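3-dehydroshikimate dehydratase (PDB 5HMQ) catalyses the metal-dependent dehydration of 3-dehydroshikimate to protocatechuate in quinate and shikimate degradation, working as a homodimer of fused TIM-barrel and dioxygenase-like domains. Local coordinates at residues Arg5-Ala8 / Thr9-Ser13; Gly14-Pro17 / Glu18-Ala22; Val31-Glu35 / Asn36-Tyr40; Phe87-Met90 / Gln91-Thr95; Arg182-Gly186 / Asp187-Phe191. All coordinates share one frame; numbering follows the deposited sequence.

Contact 1. Residues Arg5-Ala8 / Thr9-Ser13; sequences RSIA and TVSLS
Ala8 ends the short strand 6-8 and hands the chain straight into a 3-10 turn, where Ser11 N returns to Ala8 O at 3.0 Å with an N-H...O angle of 157°, the donor standing well above the carbonyl plane. Helical backbone angles at Thr9 and Val10 produce this bend, and a second bond one residue on, Leu12 N to Thr9 O at 3.1 Å, extends it. Side chains then pack along the bend. Ile7 reaches forward because its CG1 lies anti to the backbone N (chi1 177°), which brings CG1 to 3.9 Å from Ser11 CB. Beyond this, the methyl tips of Ile7 CD1 and Leu12 CD2 approach to 4.3 Å, a loose apolar touch. Ala8 CB meets the CG1 branch of Val10 at 4.0 Å. The hydroxyl of Ser11 is held from elsewhere, by a hydrogen bond between Ser11 OG and Ile242 N, so the turn is tied to the segment just beyond the metal ligand Glu241. The Ala8 side chain lies about 4 Å from that of Glu241 and about 5 Å from that of Gln193, both ligands of the catalytic divalent cation. This is the C-terminal mouth of the first strand of a TIM barrel, where the loops leaving the strands surround the active site.

Contact 2. Residues Gly14-Pro17 / Glu18-Ala22; sequences GTLP and EKLEA
Thr15 and Glu18 form a capping box, the reciprocal pair of bonds that opens helix 16-25. Thr15 OG1 accepts Glu18 N at 3.1 Å with an N-H...O angle of 160°, giving a first-turn amide a side-chain acceptor. In return Glu18 OE1 takes Thr15 N at 3.0 Å, met from above the carboxylate plane, 46° out of it. The glutamate gets there by turning CG to the side of its own backbone N (chi1 -78°) and running extended from CG onward. Pro17, in the first turn, has no N-H that needs a partner. From here regular helical bonding takes over: Lys19 N bonds Thr15 O at 2.9 Å, followed by Leu20 N to Leu16 O and Glu21 N to Pro17 O. Gly14, just ahead of the box, has a positive phi that calls for glycine. The extended chain of Lys19 runs back past it, placing CE 3.3 Å from Gly14 O. Its ammonium continues to Thr9 O, Leu12 O and the carboxylate of Asp37, so one charge binds the preceding loop to the next beta-alpha junction of the barrel. On the buried side of this first helix of the barrel, Leu16 and Leu20 sit one turn apart, with Leu16 CD1 4.1 Å from Leu20 CG.

Contact 3. Residues Val31-Glu35 / Asn36-Tyr40; sequences VEIFE and NDLLY
Phe34 O receives Asp37 N at 2.9 Å, a bent bond with an N-H...O angle of 132° and its donor above the carbonyl plane. Phe34 holds the N-cap position where TIM-barrel strand 30-34 passes directly into helix 35-40, the strand and helix directions differing by 65°. The next bond, Leu39 N to Glu35 O at 3.1 Å, lies in the carbonyl plane and continues the helix. Phe34 and Asn36 run side by side in the same direction, ring and amide planes perpendicular, with Phe34 CE2 3.5 Å from Asn36 CB. Asp37 OD2 lies at the ring's edge near its plane, 3.4 Å from Phe34 CB; the hydrogen-bond partner of this oxygen is Thr9 OG1, which fixes the carboxylate beside the strand end. The amide of Asn36 turns outward to the dimer interface, where its OD1 bonds Asn355 ND2 of the second subunit. Facing the helical layer of the barrel instead, Ile33 and Leu38 cross at about a right angle. The Ile33 CG2 branch, anti to its own N, makes the contact, and stops 3.7 Å from Leu38 CG.

Contact 4. Residues Phe87-Met90 / Gln91-Thr95; sequences FDLM and QELGT
Phe87, whose carbonyl accepts Gln91 N at 3.1 Å, presents its ring edge to the selenium of Met90, modelled as selenomethionine: SE lies in the ring plane, 3.8 Å from Phe87 CD1. Met90 CG, beside its backbone N (chi1 -65°), directs SE there. Around the ring, residues of helix 112-128 and the loop after it complete the packing. Asp88 OD1 forms a salt bridge with Arg129, and Gln91 OE1 a hydrogen bond with the same guanidinium group. At the end of helix 76-93, Leu93 N bonds Leu89 O at 3.0 Å, whereas Glu92 N reaches Asp88 O only weakly at 3.3 Å. Met90 O then gathers two donors: a weak, bent bond from Gly94 N at 2.8 Å and a straighter one from Thr95 N at 3.1 Å, with an N-H...O angle of 163°. Positive phi at Gly94 (84°) lets the chain turn out of the helix so that Thr95 N can return. The same turn places the Thr95 methyl CG2 3.8 Å from Met90 CB, the two side chains crossing obliquely, while Thr95 OG1 is held by Ile59 O. One turn apart, Leu89 CG and Leu93 CD1 touch loosely at 4.4 Å. The chemistry implies a helix end closed by its backbone, with one carbonyl serving two amides, Leu89, Met90 and Leu93 turned to Phe62 of the sheet, and exposed Asp88 and Gln91 bound to Arg129.

Contact 5. Residues Arg182-Gly186 / Asp187-Phe191; sequences RDIPG and DKIFF
Pro185 O and Lys188 N close a tight turn with a hydrogen bond of 2.9 Å, the donor lying above the carbonyl plane. Gly186 and Asp187 occupy its corners with backbone angles of a type I beta turn. A second, weak bond from Ile189 N to Gly186 O at 3.4 Å prolongs the curl by one residue. Against this frame, Asp187 CG lies between its backbone N and carbonyl carbon (chi1 65°), and OD1 is thereby brought back to 3.3 Å from Pro185 CB. The same proline carbon meets Lys188 CG at 4.0 Å. On the buried flank Ile184 and Ile189 cross at about a right angle, Ile184 CG2 resting 3.9 Å from Ile189 CG1. Further out, Trp151 of helix 147-157 touches Ile184, Pro185 and Lys188. The lysine chain bends at chi2 and chi3, and its ammonium bonds Leu162 O, tying the turn to the start of the adjacent strand 162-167. Phe190, next along, makes a cation-pi contact with Arg132. The turn is thus the alpha-to-beta connection at the N-terminal end of a TIM-barrel strand, and strand 189-194, which it launches, carries the metal ligand Gln193 towards its far end.

Overall arrangement
All five contacts belong to the TIM-barrel domain. Contacts 1 and 3 lie at the exits of neighbouring strands 6-8 and 30-34, close to the metal site; contact 1 is buried, while contact 3 reaches the surface and the second subunit. Contact 2 opens the helix that joins those strands, and its Lys19 links it to contacts 1 and 3. Contact 4 ends a later helix and meets contact 3 through Leu38, Leu89 and Leu93. Contact 5 stands apart at a strand entrance, though Phe191 touches Ser6 and Glu32. Side-chain capping governs contact 2, a backbone carbonyl contact 4, and short turns contacts 1 and 5; contact 3 combines a backbone bond with Asp37, tied to contacts 1 and 2.

Contact 1. Residues Arg5-Ala8 / Thr9-Ser13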
loop_
_atom_site.group_PDB
_atom_site.type_symbol
_atom_site.label_atom_id
_atom_site.label_comp_id
_atom_site.label_asym_id
_atom_site.label_seq_id
_atom_site.Cartn_x
_atom_site.Cartn_y
_atom_site.Cartn_z
ATOM N N ARG C 5 12.372 11.533 21.869
ATOM C CA ARG C 5 11.644 10.585 21.041
ATOM C C ARG C 5 12.387 10.388 19.727
ATOM O O ARG C 5 12.633 11.354 18.998
ATOM C CB ARG C 5 10.217 11.074 20.795
ATOM C CG ARG C 5 9.426 11.256 22.078
ATOM C CD ARG C 5 8.001 11.680 21.803
ATOM N NE ARG C 5 7.306 12.052 23.031
ATOM C CZ ARG C 5 6.934 13.294 23.325
ATOM N NH1 ARG C 5 7.180 14.278 22.470
ATOM N NH2 ARG C 5 6.307 13.553 24.463
ATOM N N SER C 6 12.737 9.145 19.421
ATOM C CA SER C 6 13.473 8.837 18.205
ATOM C C SER C 6 12.775 7.696 17.470
ATOM O O SER C 6 11.841 7.067 17.981
ATOM C CB SER C 6 14.940 8.471 18.514
ATOM O OG SER C 6 15.023 7.466 19.504
ATOM N N ILE C 7 13.219 7.445 16.244
ATOM C CA ILE C 7 12.723 6.331 15.445
ATOM C C ILE C 7 13.849 5.856 14.538
ATOM O O ILE C 7 14.605 6.664 13.990
ATOM C CB ILE C 7 11.465 6.733 14.640
ATOM C CG1 ILE C 7 11.002 5.579 13.738
ATOM C CG2 ILE C 7 11.715 7.996 13.837
ATOM C CD1 ILE C 7 9.671 5.846 13.053
ATOM N N ALA C 8 13.978 4.538 14.401
ATOM C CA ALA C 8 15.000 3.981 13.522
ATOM C C ALA C 8 14.612 4.181 12.060
ATOM O O ALA C 8 13.441 4.064 11.689
ATOM C CB ALA C 8 15.214 2.496 13.813
ATOM N N THR C 9 15.608 4.494 11.227
ATOM C CA THR C 9 15.341 4.727 9.810
ATOM C C THR C 9 14.817 3.477 9.117
ATOM O O THR C 9 14.124 3.578 8.098
ATOM C CB THR C 9 16.599 5.232 9.104
ATOM O OG1 THR C 9 17.689 4.344 9.375
ATOM C CG2 THR C 9 16.949 6.631 9.557
ATOM N N VAL C 10 15.140 2.293 9.641
ATOM C CA VAL C 10 14.633 1.057 9.059
ATOM C C VAL C 10 13.115 0.956 9.180
ATOM O O VAL C 10 12.493 0.137 8.497
ATOM C CB VAL C 10 15.335 -0.158 9.708
ATOM C CG1 VAL C 10 14.778 -0.429 11.097
ATOM C CG2 VAL C 10 15.230 -1.389 8.813
ATOM N N SER C 11 12.496 1.784 10.027
ATOM C CA SER C 11 11.046 1.788 10.185
ATOM C C SER C 11 10.321 2.482 9.041
ATOM O O SER C 11 9.089 2.412 8.979
ATOM C CB SER C 11 10.660 2.456 11.510
ATOM O OG SER C 11 11.341 1.862 12.602
ATOM N N LEU C 12 11.044 3.145 8.145
ATOM C CA LEU C 12 10.456 3.894 7.047
ATOM C C LEU C 12 11.041 3.410 5.727
ATOM O O LEU C 12 12.022 2.663 5.691
ATOM C CB LEU C 12 10.702 5.400 7.205
ATOM C CG LEU C 12 10.345 6.047 8.543
ATOM C CD1 LEU C 12 10.780 7.507 8.558
ATOM C CD2 LEU C 12 8.861 5.922 8.826
ATOM N N SER C 13 10.404 3.822 4.637
ATOM C CA SER C 13 10.930 3.630 3.295
ATOM C C SER C 13 11.332 4.976 2.705
ATOM O O SER C 13 10.939 6.037 3.198
ATOM C CB SER C 13 9.902 2.938 2.392
ATOM O OG SER C 13 8.761 3.754 2.197
#

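Contact 2. Residues Gly14-Pro17 / Glu18-Ala22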
loop_
_atom_site.group_PDB
_atom_site.type_symbol
_atom_site.label_atom_id
_atom_site.label_comp_id
_atom_site.label_asym_id
_atom_site.label_seq_id
_atom_site.Cartn_x
_atom_site.Cartn_y
_atom_site.Cartn_z
ATOM N N GLY C 14 12.121 4.924 1.641
ATOM C CA GLY C 14 12.568 6.111 0.942
ATOM C C GLY C 14 14.070 6.297 1.035
ATOM O O GLY C 14 14.794 5.498 1.629
ATOM N N THR C 15 14.531 7.381 0.417
ATOM C CA THR C 15 15.927 7.771 0.538
ATOM C C THR C 15 16.208 8.254 1.957
ATOM O O THR C 15 15.302 8.659 2.691
ATOM C CB THR C 15 16.268 8.890 -0.443
ATOM O OG1 THR C 15 15.693 10.114 0.020
ATOM C CG2 THR C 15 15.667 8.584 -1.801
ATOM N N LEU C 16 17.484 8.219 2.340
ATOM C CA LEU C 16 17.860 8.719 3.662
ATOM C C LEU C 16 17.457 10.173 3.878
ATOM O O LEU C 16 16.908 10.481 4.950
ATOM C CB LEU C 16 19.361 8.510 3.892
ATOM C CG LEU C 16 19.853 8.855 5.299
ATOM C CD1 LEU C 16 18.998 8.172 6.360
ATOM C CD2 LEU C 16 21.315 8.477 5.462
ATOM N N PRO C 17 17.675 11.105 2.938
ATOM C CA PRO C 17 17.170 12.472 3.160
ATOM C C PRO C 17 15.661 12.542 3.319
ATOM O O PRO C 17 15.164 13.325 4.139
ATOM C CB PRO C 17 17.649 13.225 1.910
ATOM C CG PRO C 17 18.852 12.479 1.472
ATOM C CD PRO C 17 18.529 11.039 1.736
ATOM N N GLU C 18 14.916 11.747 2.546
ATOM C CA GLU C 18 13.462 11.738 2.683
ATOM C C GLU C 18 13.046 11.251 4.065
ATOM O O GLU C 18 12.120 11.804 4.674
ATOM C CB GLU C 18 12.843 10.864 1.592
ATOM C CG GLU C 18 12.772 11.532 0.227
ATOM C CD GLU C 18 12.570 10.538 -0.903
ATOM O OE1 GLU C 18 12.457 9.325 -0.622
ATOM O OE2 GLU C 18 12.523 10.971 -2.076
ATOM N N LYS C 19 13.716 10.215 4.577
ATOM C CA LYS C 19 13.401 9.716 5.912
ATOM C C LYS C 19 13.690 10.771 6.973
ATOM O O LYS C 19 12.852 11.039 7.842
ATOM C CB LYS C 19 14.188 8.437 6.201
ATOM C CG LYS C 19 13.794 7.245 5.345
ATOM C CD LYS C 19 14.577 5.996 5.736
ATOM C CE LYS C 19 14.216 4.815 4.847
ATOM N NZ LYS C 19 14.847 3.541 5.302
ATOM N N LEU C 20 14.869 11.398 6.902
ATOM C CA LEU C 20 15.249 12.365 7.927
ATOM C C LEU C 20 14.316 13.568 7.928
ATOM O O LEU C 20 13.969 14.085 8.997
ATOM C CB LEU C 20 16.695 12.820 7.723
ATOM C CG LEU C 20 17.779 11.749 7.834
ATOM C CD1 LEU C 20 19.130 12.334 7.463
ATOM C CD2 LEU C 20 17.807 11.165 9.238
ATOM N N GLU C 21 13.896 14.031 6.744
ATOM C CA GLU C 21 12.947 15.141 6.706
ATOM C C GLU C 21 11.592 14.734 7.265
ATOM O O GLU C 21 10.976 15.498 8.013
ATOM C CB GLU C 21 12.804 15.695 5.287
ATOM C CG GLU C 21 14.041 16.441 4.820
ATOM C CD GLU C 21 13.972 16.798 3.336
ATOM O OE1 GLU C 21 12.901 16.602 2.731
ATOM O OE2 GLU C 21 14.960 17.326 2.809
ATOM N N ALA C 22 11.115 13.538 6.922
ATOM C CA ALA C 22 9.845 13.069 7.473
ATOM C C ALA C 22 9.925 12.902 8.989
ATOM O O ALA C 22 8.981 13.244 9.713
ATOM C CB ALA C 22 9.436 11.753 6.807
#

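Contact 3. Residues Val31-Glu35 / Asn36-Tyr40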
loop_
_atom_site.group_PDB
_atom_site.type_symbol
_atom_site.label_atom_id
_atom_site.label_comp_id
_atom_site.label_asym_id
_atom_site.label_seq_id
_atom_site.Cartn_x
_atom_site.Cartn_y
_atom_site.Cartn_z
ATOM N N VAL C 31 16.907 10.191 15.906
ATOM C CA VAL C 31 16.808 9.158 14.880
ATOM C C VAL C 31 17.905 8.131 15.118
ATOM O O VAL C 31 19.043 8.482 15.444
ATOM C CB VAL C 31 16.899 9.764 13.462
ATOM C CG1 VAL C 31 18.121 10.663 13.336
ATOM C CG2 VAL C 31 16.939 8.669 12.417
ATOM N N GLU C 32 17.555 6.853 14.969
ATOM C CA GLU C 32 18.549 5.792 14.893
ATOM C C GLU C 32 18.951 5.623 13.435
ATOM O O GLU C 32 18.094 5.397 12.573
ATOM C CB GLU C 32 18.024 4.466 15.446
ATOM C CG GLU C 32 16.992 4.553 16.555
ATOM C CD GLU C 32 16.491 3.173 16.978
ATOM O OE1 GLU C 32 17.147 2.166 16.628
ATOM O OE2 GLU C 32 15.444 3.091 17.652
ATOM N N ILE C 33 20.244 5.759 13.153
ATOM C CA ILE C 33 20.756 5.560 11.802
ATOM C C ILE C 33 20.994 4.068 11.602
ATOM O O ILE C 33 21.893 3.483 12.211
ATOM C CB ILE C 33 22.031 6.371 11.551
ATOM C CG1 ILE C 33 21.712 7.866 11.543
ATOM C CG2 ILE C 33 22.665 5.965 10.233
ATOM C CD1 ILE C 33 20.904 8.313 10.342
ATOM N N PHE C 34 20.176 3.447 10.759
ATOM C CA PHE C 34 20.381 2.062 10.364
ATOM C C PHE C 34 21.509 2.016 9.342
ATOM O O PHE C 34 21.487 2.758 8.357
ATOM C CB PHE C 34 19.084 1.490 9.786
ATOM C CG PHE C 34 19.081 -0.007 9.626
ATOM C CD1 PHE C 34 19.071 -0.838 10.734
ATOM C CD2 PHE C 34 19.049 -0.582 8.364
ATOM C CE1 PHE C 34 19.054 -2.215 10.588
ATOM C CE2 PHE C 34 19.030 -1.958 8.209
ATOM C CZ PHE C 34 19.032 -2.776 9.323
ATOM N N GLU C 35 22.513 1.170 9.593
ATOM C CA GLU C 35 23.737 1.221 8.796
ATOM C C GLU C 35 23.461 0.984 7.317
ATOM O O GLU C 35 24.095 1.605 6.454
ATOM C CB GLU C 35 24.754 0.198 9.304
ATOM C CG GLU C 35 26.067 0.256 8.536
ATOM C CD GLU C 35 27.142 -0.628 9.125
ATOM O OE1 GLU C 35 26.795 -1.626 9.788
ATOM O OE2 GLU C 35 28.336 -0.324 8.915
ATOM N N ASN C 36 22.527 0.082 7.000
ATOM C CA ASN C 36 22.227 -0.203 5.599
ATOM C C ASN C 36 21.727 1.037 4.870
ATOM O O ASN C 36 21.945 1.177 3.663
ATOM C CB ASN C 36 21.204 -1.335 5.494
ATOM C CG ASN C 36 21.228 -2.019 4.136
ATOM O OD1 ASN C 36 22.293 -2.308 3.592
ATOM N ND2 ASN C 36 20.048 -2.273 3.580
ATOM N N ASP C 37 21.053 1.944 5.583
ATOM C CA ASP C 37 20.602 3.188 4.963
ATOM C C ASP C 37 21.778 4.074 4.568
ATOM O O ASP C 37 21.734 4.738 3.526
ATOM C CB ASP C 37 19.660 3.932 5.908
ATOM C CG ASP C 37 18.288 3.290 5.989
ATOM O OD1 ASP C 37 17.750 2.907 4.931
ATOM O OD2 ASP C 37 17.756 3.144 7.107
ATOM N N LEU C 38 22.834 4.102 5.387
ATOM C CA LEU C 38 24.047 4.826 5.008
ATOM C C LEU C 38 24.677 4.228 3.760
ATOM O O LEU C 38 25.211 4.954 2.912
ATOM C CB LEU C 38 25.062 4.817 6.151
ATOM C CG LEU C 38 24.900 5.792 7.312
ATOM C CD1 LEU C 38 26.112 5.705 8.228
ATOM C CD2 LEU C 38 24.716 7.208 6.800
ATOM N N LEU C 39 24.632 2.898 3.637
ATOM C CA LEU C 39 25.297 2.220 2.530
ATOM C C LEU C 39 24.721 2.646 1.187
ATOM O O LEU C 39 25.451 2.727 0.194
ATOM C CB LEU C 39 25.178 0.709 2.720
ATOM C CG LEU C 39 26.012 -0.214 1.839
ATOM C CD1 LEU C 39 27.493 0.047 2.066
ATOM C CD2 LEU C 39 25.674 -1.663 2.155
ATOM N N TYR C 40 23.420 2.924 1.141
ATOM C CA TYR C 40 22.744 3.339 -0.079
ATOM C C TYR C 40 22.717 4.849 -0.266
ATOM O O TYR C 40 22.300 5.317 -1.330
ATOM C CB TYR C 40 21.317 2.784 -0.093
ATOM C CG TYR C 40 21.258 1.301 -0.388
ATOM C CD1 TYR C 40 21.627 0.367 0.571
ATOM C CD2 TYR C 40 20.821 0.835 -1.623
ATOM C CE1 TYR C 40 21.576 -0.987 0.308
ATOM C CE2 TYR C 40 20.761 -0.518 -1.893
ATOM C CZ TYR C 40 21.141 -1.425 -0.926
ATOM O OH TYR C 40 21.084 -2.773 -1.193
#

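Contact 4. Residues Phe87-Met90 / Gln91-Thr95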
loop_
_atom_site.group_PDB
_atom_site.type_symbol
_atom_site.label_atom_id
_atom_site.label_comp_id
_atom_site.label_asym_id
_atom_site.label_seq_id
_atom_site.Cartn_x
_atom_site.Cartn_y
_atom_site.Cartn_z
ATOM N N PHE C 87 33.330 2.875 15.162
ATOM C CA PHE C 87 33.641 4.049 15.972
ATOM C C PHE C 87 34.015 5.239 15.097
ATOM O O PHE C 87 33.528 6.357 15.310
ATOM C CB PHE C 87 34.769 3.730 16.956
ATOM C CG PHE C 87 34.403 2.706 17.994
ATOM C CD1 PHE C 87 33.081 2.481 18.336
ATOM C CD2 PHE C 87 35.388 1.968 18.627
ATOM C CE1 PHE C 87 32.747 1.539 19.293
ATOM C CE2 PHE C 87 35.063 1.025 19.584
ATOM C CZ PHE C 87 33.740 0.811 19.917
ATOM N N ASP C 88 34.884 5.019 14.103
ATOM C CA ASP C 88 35.217 6.087 13.161
ATOM C C ASP C 88 33.967 6.638 12.493
ATOM O O ASP C 88 33.819 7.856 12.336
ATOM C CB ASP C 88 36.199 5.586 12.099
ATOM C CG ASP C 88 37.555 5.219 12.673
ATOM O OD1 ASP C 88 37.915 5.738 13.751
ATOM O OD2 ASP C 88 38.268 4.415 12.035
ATOM N N LEU C 89 33.056 5.752 12.093
ATOM C CA LEU C 89 31.846 6.179 11.403
ATOM C C LEU C 89 30.953 7.011 12.317
ATOM O O LEU C 89 30.381 8.019 11.888
ATOM C CB LEU C 89 31.103 4.949 10.881
ATOM C CG LEU C 89 29.874 5.130 9.998
ATOM C CD1 LEU C 89 30.262 5.888 8.755
ATOM C CD2 LEU C 89 29.306 3.770 9.630
HETATM N N MSE C 90 30.839 6.613 13.580
HETATM C CA MSE C 90 29.985 7.302 14.542
HETATM C C MSE C 90 30.459 8.722 14.829
HETATM O O MSE C 90 29.649 9.636 14.976
HETATM C CB MSE C 90 29.917 6.508 15.844
HETATM C CG MSE C 90 29.244 5.164 15.693
HETATM SE SE MSE C 90 29.740 3.938 17.111
HETATM C CE MSE C 90 28.976 4.911 18.621
ATOM N N GLN C 91 31.778 8.902 14.911
ATOM C CA GLN C 91 32.311 10.237 15.157
ATOM C C GLN C 91 32.094 11.160 13.965
ATOM O O GLN C 91 31.947 12.373 14.144
ATOM C CB GLN C 91 33.786 10.152 15.541
ATOM C CG GLN C 91 33.972 9.785 17.006
ATOM C CD GLN C 91 35.413 9.519 17.387
ATOM O OE1 GLN C 91 36.264 9.295 16.529
ATOM N NE2 GLN C 91 35.692 9.541 18.686
ATOM N N GLU C 92 32.046 10.619 12.746
ATOM C CA GLU C 92 31.658 11.458 11.616
ATOM C C GLU C 92 30.161 11.737 11.610
ATOM O O GLU C 92 29.731 12.789 11.120
ATOM C CB GLU C 92 32.074 10.811 10.300
ATOM C CG GLU C 92 33.566 10.591 10.149
ATOM C CD GLU C 92 34.270 11.868 9.726
ATOM O OE1 GLU C 92 33.577 12.788 9.225
ATOM O OE2 GLU C 92 35.507 11.949 9.873
ATOM N N LEU C 93 29.355 10.824 12.154
ATOM C CA LEU C 93 27.922 11.054 12.277
ATOM C C LEU C 93 27.569 11.987 13.426
ATOM O O LEU C 93 26.511 12.622 13.385
ATOM C CB LEU C 93 27.192 9.723 12.460
ATOM C CG LEU C 93 27.150 8.793 11.247
ATOM C CD1 LEU C 93 26.567 7.446 11.635
ATOM C CD2 LEU C 93 26.344 9.425 10.126
ATOM N N GLY C 94 28.423 12.087 14.441
ATOM C CA GLY C 94 28.100 12.889 15.602
ATOM C C GLY C 94 27.251 12.182 16.634
ATOM O O GLY C 94 26.510 12.836 17.375
ATOM N N THR C 95 27.337 10.859 16.704
ATOM C CA THR C 95 26.614 10.070 17.688
ATOM C C THR C 95 27.622 9.321 18.549
ATOM O O THR C 95 28.771 9.111 18.149
ATOM C CB THR C 95 25.638 9.089 17.016
ATOM O OG1 THR C 95 24.768 8.517 18.001
ATOM C CG2 THR C 95 26.392 7.972 16.305
#

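Contact 5. Residues Arg182-Gly186 / Asp187-Phe191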
loop_
_atom_site.group_PDB
_atom_site.type_symbol
_atom_site.label_atom_id
_atom_site.label_comp_id
_atom_site.label_asym_id
_atom_site.label_seq_id
_atom_site.Cartn_x
_atom_site.Cartn_y
_atom_site.Cartn_z
ATOM N N ARG C 182 12.881 -3.199 36.805
ATOM C CA ARG C 182 12.990 -2.181 37.848
ATOM C C ARG C 182 14.215 -2.368 38.735
ATOM O O ARG C 182 14.648 -1.404 39.376
ATOM C CB ARG C 182 11.716 -2.101 38.697
ATOM C CG ARG C 182 11.186 -3.396 39.265
ATOM C CD ARG C 182 9.909 -3.117 40.049
ATOM N NE ARG C 182 8.875 -2.471 39.240
ATOM C CZ ARG C 182 7.914 -3.104 38.576
ATOM N NH1 ARG C 182 7.835 -4.427 38.608
ATOM N NH2 ARG C 182 7.027 -2.407 37.878
ATOM N N ASP C 183 14.791 -3.567 38.789
ATOM C CA ASP C 183 15.984 -3.771 39.601
ATOM C C ASP C 183 17.263 -3.363 38.882
ATOM O O ASP C 183 18.342 -3.437 39.481
ATOM C CB ASP C 183 16.096 -5.236 40.036
ATOM C CG ASP C 183 14.900 -5.699 40.840
ATOM O OD1 ASP C 183 14.269 -4.856 41.512
ATOM O OD2 ASP C 183 14.600 -6.914 40.807
ATOM N N ILE C 184 17.175 -2.948 37.621
ATOM C CA ILE C 184 18.332 -2.458 36.876
ATOM C C ILE C 184 18.500 -0.971 37.166
ATOM O O ILE C 184 17.530 -0.208 37.051
ATOM C CB ILE C 184 18.174 -2.714 35.369
ATOM C CG1 ILE C 184 17.952 -4.202 35.099
ATOM C CG2 ILE C 184 19.393 -2.212 34.609
ATOM C CD1 ILE C 184 17.750 -4.530 33.635
ATOM N N PRO C 185 19.697 -0.515 37.535
ATOM C CA PRO C 185 19.910 0.926 37.735
ATOM C C PRO C 185 19.568 1.715 36.479
ATOM O O PRO C 185 19.972 1.356 35.370
ATOM C CB PRO C 185 21.401 1.020 38.077
ATOM C CG PRO C 185 21.743 -0.321 38.640
ATOM C CD PRO C 185 20.887 -1.306 37.890
ATOM N N GLY C 186 18.805 2.795 36.669
ATOM C CA GLY C 186 18.344 3.589 35.543
ATOM C C GLY C 186 19.454 4.024 34.608
ATOM O O GLY C 186 19.246 4.123 33.395
ATOM N N ASP C 187 20.643 4.295 35.148
ATOM C CA ASP C 187 21.741 4.780 34.324
ATOM C C ASP C 187 22.451 3.672 33.554
ATOM O O ASP C 187 23.279 3.978 32.689
ATOM C CB ASP C 187 22.757 5.533 35.191
ATOM C CG ASP C 187 23.451 4.632 36.195
ATOM O OD1 ASP C 187 22.863 3.602 36.585
ATOM O OD2 ASP C 187 24.593 4.944 36.588
ATOM N N LYS C 188 22.150 2.404 33.834
ATOM C CA LYS C 188 22.711 1.300 33.065
ATOM C C LYS C 188 21.844 0.904 31.876
ATOM O O LYS C 188 22.257 0.053 31.082
ATOM C CB LYS C 188 22.947 0.082 33.967
ATOM C CG LYS C 188 23.966 0.322 35.075
ATOM C CD LYS C 188 25.245 0.977 34.550
ATOM C CE LYS C 188 26.003 0.068 33.589
ATOM N NZ LYS C 188 27.195 0.739 33.006
ATOM N N ILE C 189 20.656 1.484 31.744
ATOM C CA ILE C 189 19.831 1.319 30.555
ATOM C C ILE C 189 20.170 2.461 29.606
ATOM O O ILE C 189 20.001 3.634 29.955
ATOM C CB ILE C 189 18.335 1.316 30.908
ATOM C CG1 ILE C 189 18.013 0.171 31.869
ATOM C CG2 ILE C 189 17.488 1.214 29.653
ATOM C CD1 ILE C 189 16.616 0.243 32.459
ATOM N N PHE C 190 20.669 2.125 28.417
ATOM C CA PHE C 190 21.121 3.139 27.474
ATOM C C PHE C 190 20.094 3.500 26.410
ATOM O O PHE C 190 20.168 4.604 25.858
ATOM C CB PHE C 190 22.411 2.689 26.776
ATOM C CG PHE C 190 23.641 2.795 27.633
ATOM C CD1 PHE C 190 23.558 3.233 28.948
ATOM C CD2 PHE C 190 24.887 2.476 27.116
ATOM C CE1 PHE C 190 24.694 3.336 29.733
ATOM C CE2 PHE C 190 26.028 2.580 27.896
ATOM C CZ PHE C 190 25.931 3.008 29.207
ATOM N N PHE C 191 19.140 2.622 26.114
ATOM C CA PHE C 191 18.250 2.867 24.987
ATOM C C PHE C 191 17.054 1.933 25.086
ATOM O O PHE C 191 17.176 0.799 25.556
ATOM C CB PHE C 191 18.979 2.655 23.654
ATOM C CG PHE C 191 18.462 3.510 22.538
ATOM C CD1 PHE C 191 18.917 4.808 22.379
ATOM C CD2 PHE C 191 17.520 3.022 21.650
ATOM C CE1 PHE C 191 18.448 5.601 21.352
ATOM C CE2 PHE C 191 17.048 3.809 20.620
ATOM C CZ PHE C 191 17.508 5.102 20.472
#